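Local coordinates for AimR transcriptional regulator (Bacillus phage phi3T, PDB 5ZVV), which activates transcription of the phage aimX locus as a homodimer, apparently favouring lytic growth until the arbitrium peptide binds and converts it to an inactive monomer, at residues R320-E324 with N325-F329; L364-L367 with E368-A372. One frame throughout, in Å; residues are numbered along the deposited sequence.

Contact 1: residues R320-E324 with N325-F329; sequences RDQDE and NELGF
E326 and D323 bind each other reciprocally at the start of helix 324-338, the side chain of each gripping the backbone N of the other. Followed outward, the E326 side chain stays against D323 all the way. Its CB lies 3.2 Å from D323 OD1, and CG is equally near that oxygen. CD remains close to the same carboxylate, and at the tip OE1 accepts from D323 N at 2.9 Å. That bond is fairly straight (158°), and it uses the anti side of E326 OE1, with the donor somewhat out of the carboxylate plane. The first torsion of E326 sets CG beside its own backbone N, on the D323 side, and the extended chain beyond CG gives OE1 the reach to D323 N.

In return D323 OD1 accepts from E326 N at 2.8 Å, nearly along the C-O axis of the carboxylate. The D323 side chain is set for this by chi1 of 68°, which places CG between its own backbone N and carbonyl carbon. A cost accompanies the double grip: D323 OD1 and E326 OE1, both acceptors, come within 3.3 Å, the two carboxylate planes turned 45° apart. Each has a backbone N-H as donor, which probably offsets much of the repulsion.

The first helical turn is then sealed by L327 N, bonded to D323 O at 2.8 Å. L327 CD2, from the helix, meets Q322 NE2 of the incoming loop at 3.6 Å. The Q322 amide oxygen is held by Q295 of helix 291-304, while N325 ND2 binds D356 and S354.

With D323 at the N-cap and E326 three residues on, the two reciprocal side-chain-to-backbone bonds define a capping box, here opening a helix of AimR's TPR-clan domain.

Contact 2: residues L364-L367 with E368-A372; sequences LLQL and ERMGA
L364 and E368 are joined one helical turn apart: E368 N donates to L364 O at 2.7 Å. The side chain of L364 turns instead to I348 of helix 341-353 and L377 of helix 374-380.

L365 O receives R369 N at 2.9 Å. Beyond the backbone, the L365 and E368 side chains lie alongside each other, both running outward from the helix, with L365 CD2 3.8 Å from E368 OE2.

At Q366, a bend in the chain (chi2 60°) brings OE1 over one face of the R369 guanidinium. OE1 is 3.6 Å from R369 NH1, and the amide and guanidinium planes stand 65° apart; the carbonyl oxygen approaches the flat group from above, a contact of polar groups rather than an assigned hydrogen bond. Q366 O accepts from the selenomethionine M370 N, and M370 CG also rests against this carbonyl at 3.1 Å.

L367 O comes last and takes A372 N at 3.1 Å, besides a weak bond from M370 N. L367 CB meets A372 CB at 4.2 Å, an apolar touch across the turn. Farther out, A372 packs on L376 of the second subunit.

The bond from A372 N to L367 O, together with G371 N to E368 O and the positive phi of G371 (89°), identifies a Schellman motif terminating helix 361-369.

The two contacts treat opposite helix ends: contact 1 starts helix 324-338 and contact 2 finishes helix 361-369, later in the chain. Their centres are 22 Å apart and their nearest atoms about 9 Å, so they do not touch. Helix 341-353 is their common neighbour. From contact 1, E324 touches Y350 and K353, N325 touches F351 and L327 touches Y350; from contact 2, L364 and L367 lie on I348, Q366 and M370 on Y344. Contact 2 is also the more peripheral, 34 Å from the chain centre against 21 Å, and of the two it alone reaches the second subunit of the dimer.

Contact 1: residues R320-E324 with N325-F329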
ATOM      1  N   ARG A 320      16.554 -14.768  16.895  1.00 39.60           N
ATOM      2  CA  ARG A 320      16.586 -13.354  16.562  1.00 36.99           C
ATOM      3  C   ARG A 320      15.313 -12.953  15.823  1.00 32.56           C
ATOM      4  O   ARG A 320      14.566 -13.793  15.309  1.00 35.86           O
ATOM      5  CB  ARG A 320      17.809 -13.022  15.703  1.00 34.95           C
ATOM      6  CG  ARG A 320      19.137 -13.432  16.317  1.00 33.93           C
ATOM      7  CD  ARG A 320      19.555 -12.491  17.435  1.00 33.55           C
ATOM      8  NE  ARG A 320      19.777 -11.129  16.958  1.00 32.85           N
ATOM      9  CZ  ARG A 320      20.917 -10.700  16.424  1.00 34.73           C
ATOM     10  NH1 ARG A 320      21.943 -11.527  16.290  1.00 33.03           N
ATOM     11  NH2 ARG A 320      21.028  -9.441  16.020  1.00 35.01           N
ATOM     12  N   ASP A 321      15.075 -11.644  15.773  1.00 32.42           N
ATOM     13  CA  ASP A 321      13.883 -11.097  15.126  1.00 35.30           C
ATOM     14  C   ASP A 321      14.187 -10.822  13.652  1.00 30.87           C
ATOM     15  O   ASP A 321      14.321  -9.682  13.204  1.00 36.78           O
ATOM     16  CB  ASP A 321      13.417  -9.841  15.853  1.00 35.55           C
ATOM     17  CG  ASP A 321      12.079  -9.337  15.354  1.00 42.42           C
ATOM     18  OD1 ASP A 321      11.421 -10.055  14.575  1.00 46.98           O
ATOM     19  OD2 ASP A 321      11.685  -8.217  15.742  1.00 53.76           O
ATOM     20  N   GLN A 322      14.289 -11.910  12.890  1.00 27.94           N
ATOM     21  CA  GLN A 322      14.468 -11.815  11.446  1.00 31.48           C
ATOM     22  C   GLN A 322      13.156 -11.424  10.779  1.00 29.70           C
ATOM     23  O   GLN A 322      12.098 -11.967  11.105  1.00 34.61           O
ATOM     24  CB  GLN A 322      14.951 -13.150  10.877  1.00 30.58           C
ATOM     25  CG  GLN A 322      16.244 -13.672  11.474  1.00 22.66           C
ATOM     26  CD  GLN A 322      16.737 -14.931  10.782  1.00 27.05           C
ATOM     27  OE1 GLN A 322      17.611 -14.875   9.916  1.00 23.98           O
ATOM     28  NE2 GLN A 322      16.181 -16.076  11.168  1.00 23.97           N
ATOM     29  N   ASP A 323      13.222 -10.482   9.837  1.00 32.36           N
ATOM     30  CA  ASP A 323      12.028 -10.139   9.079  1.00 31.62           C
ATOM     31  C   ASP A 323      11.809 -11.169   7.970  1.00 28.81           C
ATOM     32  O   ASP A 323      12.563 -12.135   7.827  1.00 29.16           O
ATOM     33  CB  ASP A 323      12.108  -8.701   8.549  1.00 35.63           C
ATOM     34  CG  ASP A 323      13.182  -8.497   7.481  1.00 31.55           C
ATOM     35  OD1 ASP A 323      13.767  -9.476   6.977  1.00 34.52           O
ATOM     36  OD2 ASP A 323      13.439  -7.324   7.137  1.00 32.43           O
ATOM     37  N   GLU A 324      10.770 -10.956   7.163  1.00 28.12           N
ATOM     38  CA  GLU A 324      10.343 -12.000   6.235  1.00 29.02           C
ATOM     39  C   GLU A 324      11.351 -12.205   5.106  1.00 28.57           C
ATOM     40  O   GLU A 324      11.590 -13.342   4.687  1.00 31.41           O
ATOM     41  CB  GLU A 324       8.955 -11.668   5.690  1.00 35.20           C
ATOM     42  CG  GLU A 324       7.910 -11.528   6.792  1.00 32.10           C
ATOM     43  CD  GLU A 324       6.570 -11.049   6.282  1.00 43.69           C
ATOM     44  OE1 GLU A 324       5.609 -11.847   6.282  1.00 43.35           O
ATOM     45  OE2 GLU A 324       6.481  -9.870   5.875  1.00 48.73           O
ATOM     46  N   ASN A 325      11.954 -11.124   4.605  1.00 25.30           N
ATOM     47  CA  ASN A 325      12.987 -11.252   3.577  1.00 26.88           C
ATOM     48  C   ASN A 325      14.200 -12.007   4.120  1.00 25.35           C
ATOM     49  O   ASN A 325      14.680 -12.982   3.513  1.00 27.52           O
ATOM     50  CB  ASN A 325      13.375  -9.856   3.080  1.00 30.23           C
ATOM     51  CG  ASN A 325      14.134  -9.883   1.768  1.00 29.11           C
ATOM     52  OD1 ASN A 325      15.350  -9.700   1.739  1.00 24.45           O
ATOM     53  ND2 ASN A 325      13.416 -10.101   0.671  1.00 26.52           N
ATOM     54  N   GLU A 326      14.698 -11.570   5.283  1.00 29.99           N
ATOM     55  CA  GLU A 326      15.752 -12.299   5.975  1.00 24.84           C
ATOM     56  C   GLU A 326      15.366 -13.750   6.206  1.00 24.92           C
ATOM     57  O   GLU A 326      16.232 -14.629   6.196  1.00 23.66           O
ATOM     58  CB  GLU A 326      16.072 -11.623   7.311  1.00 29.05           C
ATOM     59  CG  GLU A 326      16.810 -10.299   7.181  1.00 31.25           C
ATOM     60  CD  GLU A 326      16.809  -9.498   8.469  1.00 32.33           C
ATOM     61  OE1 GLU A 326      15.976  -9.791   9.353  1.00 33.04           O
ATOM     62  OE2 GLU A 326      17.642  -8.576   8.600  1.00 33.25           O
ATOM     63  N   LEU A 327      14.076 -14.026   6.415  1.00 27.57           N
ATOM     64  CA  LEU A 327      13.647 -15.410   6.578  1.00 25.97           C
ATOM     65  C   LEU A 327      13.684 -16.168   5.260  1.00 20.70           C
ATOM     66  O   LEU A 327      13.917 -17.382   5.254  1.00 23.68           O
ATOM     67  CB  LEU A 327      12.251 -15.460   7.192  1.00 29.13           C
ATOM     68  CG  LEU A 327      12.228 -15.243   8.705  1.00 27.06           C
ATOM     69  CD1 LEU A 327      10.805 -15.270   9.237  1.00 29.53           C
ATOM     70  CD2 LEU A 327      13.089 -16.291   9.398  1.00 23.38           C
ATOM     71  N   GLY A 328      13.461 -15.479   4.140  1.00 26.94           N
ATOM     72  CA  GLY A 328      13.646 -16.117   2.847  1.00 25.92           C
ATOM     73  C   GLY A 328      15.075 -16.580   2.647  1.00 21.27           C
ATOM     74  O   GLY A 328      15.328 -17.737   2.283  1.00 21.16           O
ATOM     75  N   PHE A 329      16.036 -15.687   2.907  1.00 23.16           N
ATOM     76  CA  PHE A 329      17.435 -16.114   2.868  1.00 27.70           C
ATOM     77  C   PHE A 329      17.707 -17.224   3.880  1.00 21.91           C
ATOM     78  O   PHE A 329      18.376 -18.217   3.562  1.00 24.56           O
ATOM     79  CB  PHE A 329      18.362 -14.925   3.118  1.00 21.11           C
ATOM     80  CG  PHE A 329      18.398 -13.941   1.989  1.00 24.26           C
ATOM     81  CD1 PHE A 329      19.161 -14.194   0.860  1.00 25.43           C
ATOM     82  CD2 PHE A 329      17.673 -12.763   2.053  1.00 24.89           C
ATOM     83  CE1 PHE A 329      19.198 -13.292  -0.184  1.00 24.99           C
ATOM     84  CE2 PHE A 329      17.704 -11.856   1.008  1.00 25.55           C
ATOM     85  CZ  PHE A 329      18.468 -12.120  -0.110  1.00 28.78           C
TER

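Contact 2: residues L364-L367 with E368-A372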
ATOM      1  N   LEU A 364      14.394 -21.145  -6.176  1.00 32.94           N
ATOM      2  CA  LEU A 364      13.903 -21.643  -7.458  1.00 34.45           C
ATOM      3  C   LEU A 364      15.026 -22.281  -8.267  1.00 40.68           C
ATOM      4  O   LEU A 364      14.906 -23.429  -8.714  1.00 41.16           O
ATOM      5  CB  LEU A 364      13.243 -20.510  -8.242  1.00 30.96           C
ATOM      6  CG  LEU A 364      11.932 -19.990  -7.651  1.00 33.98           C
ATOM      7  CD1 LEU A 364      11.428 -18.786  -8.431  1.00 33.52           C
ATOM      8  CD2 LEU A 364      10.889 -21.096  -7.629  1.00 36.88           C
ATOM      9  N   LEU A 365      16.134 -21.553  -8.454  1.00 33.91           N
ATOM     10  CA  LEU A 365      17.299 -22.131  -9.120  1.00 37.01           C
ATOM     11  C   LEU A 365      17.707 -23.442  -8.463  1.00 39.68           C
ATOM     12  O   LEU A 365      17.989 -24.431  -9.150  1.00 41.12           O
ATOM     13  CB  LEU A 365      18.471 -21.146  -9.102  1.00 35.23           C
ATOM     14  CG  LEU A 365      18.419 -19.932 -10.033  1.00 41.62           C
ATOM     15  CD1 LEU A 365      19.546 -18.964  -9.702  1.00 37.70           C
ATOM     16  CD2 LEU A 365      18.488 -20.359 -11.492  1.00 36.23           C
ATOM     17  N   GLN A 366      17.718 -23.474  -7.129  1.00 40.79           N
ATOM     18  CA  GLN A 366      18.075 -24.705  -6.438  1.00 34.83           C
ATOM     19  C   GLN A 366      17.039 -25.790  -6.692  1.00 38.55           C
ATOM     20  O   GLN A 366      17.390 -26.961  -6.867  1.00 41.50           O
ATOM     21  CB  GLN A 366      18.238 -24.438  -4.943  1.00 36.34           C
ATOM     22  CG  GLN A 366      18.984 -25.533  -4.211  1.00 40.33           C
ATOM     23  CD  GLN A 366      20.389 -25.741  -4.741  1.00 42.21           C
ATOM     24  OE1 GLN A 366      21.032 -24.807  -5.220  1.00 36.90           O
ATOM     25  NE2 GLN A 366      20.871 -26.977  -4.663  1.00 43.65           N
ATOM     26  N   LEU A 367      15.758 -25.417  -6.737  1.00 40.41           N
ATOM     27  CA  LEU A 367      14.738 -26.376  -7.142  1.00 40.13           C
ATOM     28  C   LEU A 367      14.945 -26.821  -8.582  1.00 36.90           C
ATOM     29  O   LEU A 367      14.629 -27.964  -8.930  1.00 35.54           O
ATOM     30  CB  LEU A 367      13.343 -25.776  -6.962  1.00 39.77           C
ATOM     31  CG  LEU A 367      12.854 -25.589  -5.523  1.00 35.12           C
ATOM     32  CD1 LEU A 367      11.481 -24.936  -5.501  1.00 34.99           C
ATOM     33  CD2 LEU A 367      12.821 -26.920  -4.788  1.00 31.90           C
ATOM     34  N   GLU A 368      15.493 -25.941  -9.426  1.00 38.07           N
ATOM     35  CA  GLU A 368      15.730 -26.298 -10.820  1.00 41.40           C
ATOM     36  C   GLU A 368      16.847 -27.326 -10.944  1.00 47.54           C
ATOM     37  O   GLU A 368      16.760 -28.248 -11.763  1.00 53.55           O
ATOM     38  CB  GLU A 368      16.058 -25.049 -11.638  1.00 37.90           C
ATOM     39  CG  GLU A 368      16.266 -25.325 -13.116  1.00 40.06           C
ATOM     40  CD  GLU A 368      16.620 -24.078 -13.899  1.00 44.98           C
ATOM     41  OE1 GLU A 368      17.072 -24.210 -15.057  1.00 51.11           O
ATOM     42  OE2 GLU A 368      16.444 -22.966 -13.360  1.00 41.68           O
ATOM     43  N   ARG A 369      17.909 -27.178 -10.145  1.00 44.84           N
ATOM     44  CA  ARG A 369      18.978 -28.171 -10.148  1.00 44.86           C
ATOM     45  C   ARG A 369      18.479 -29.534  -9.688  1.00 40.72           C
ATOM     46  O   ARG A 369      18.975 -30.566 -10.155  1.00 42.97           O
ATOM     47  CB  ARG A 369      20.131 -27.718  -9.251  1.00 51.40           C
ATOM     48  CG  ARG A 369      20.778 -26.393  -9.625  1.00 50.96           C
ATOM     49  CD  ARG A 369      21.952 -26.114  -8.692  1.00 59.38           C
ATOM     50  NE  ARG A 369      22.521 -24.780  -8.860  1.00 63.08           N
ATOM     51  CZ  ARG A 369      23.522 -24.303  -8.124  1.00 67.39           C
ATOM     52  NH1 ARG A 369      24.062 -25.053  -7.173  1.00 68.05           N
ATOM     53  NH2 ARG A 369      23.983 -23.078  -8.337  1.00 71.78           N
HETATM   54  N   MSE A 370      17.506 -29.561  -8.783  1.00 42.98           N
HETATM   55  CA  MSE A 370      17.029 -30.811  -8.204  1.00 40.21           C
HETATM   56  C   MSE A 370      15.979 -31.482  -9.082  1.00 43.28           C
HETATM   57  O   MSE A 370      15.361 -32.468  -8.681  1.00 45.59           O
HETATM   58  CB  MSE A 370      16.466 -30.563  -6.804  1.00 43.30           C
HETATM   59  CG  MSE A 370      17.454 -29.899  -5.854  1.00 47.60           C
HETATM   60 SE   MSE A 370      16.642 -29.343  -4.169  1.00 71.88          SE
HETATM   61  CE  MSE A 370      16.458 -31.096  -3.322  1.00 36.06           C
ATOM     62  N   GLY A 371      15.780 -30.942 -10.282  1.00 47.97           N
ATOM     63  CA  GLY A 371      14.900 -31.565 -11.247  1.00 55.32           C
ATOM     64  C   GLY A 371      13.446 -31.161 -11.171  1.00 57.08           C
ATOM     65  O   GLY A 371      12.570 -31.999 -11.412  1.00 61.32           O
ATOM     66  N   ALA A 372      13.157 -29.907 -10.849  1.00 51.11           N
ATOM     67  CA  ALA A 372      11.788 -29.418 -10.841  1.00 43.62           C
ATOM     68  C   ALA A 372      11.391 -28.935 -12.233  1.00 48.97           C
ATOM     69  O   ALA A 372      12.235 -28.558 -13.052  1.00 45.45           O
ATOM     70  CB  ALA A 372      11.618 -28.287  -9.827  1.00 41.48           C
TER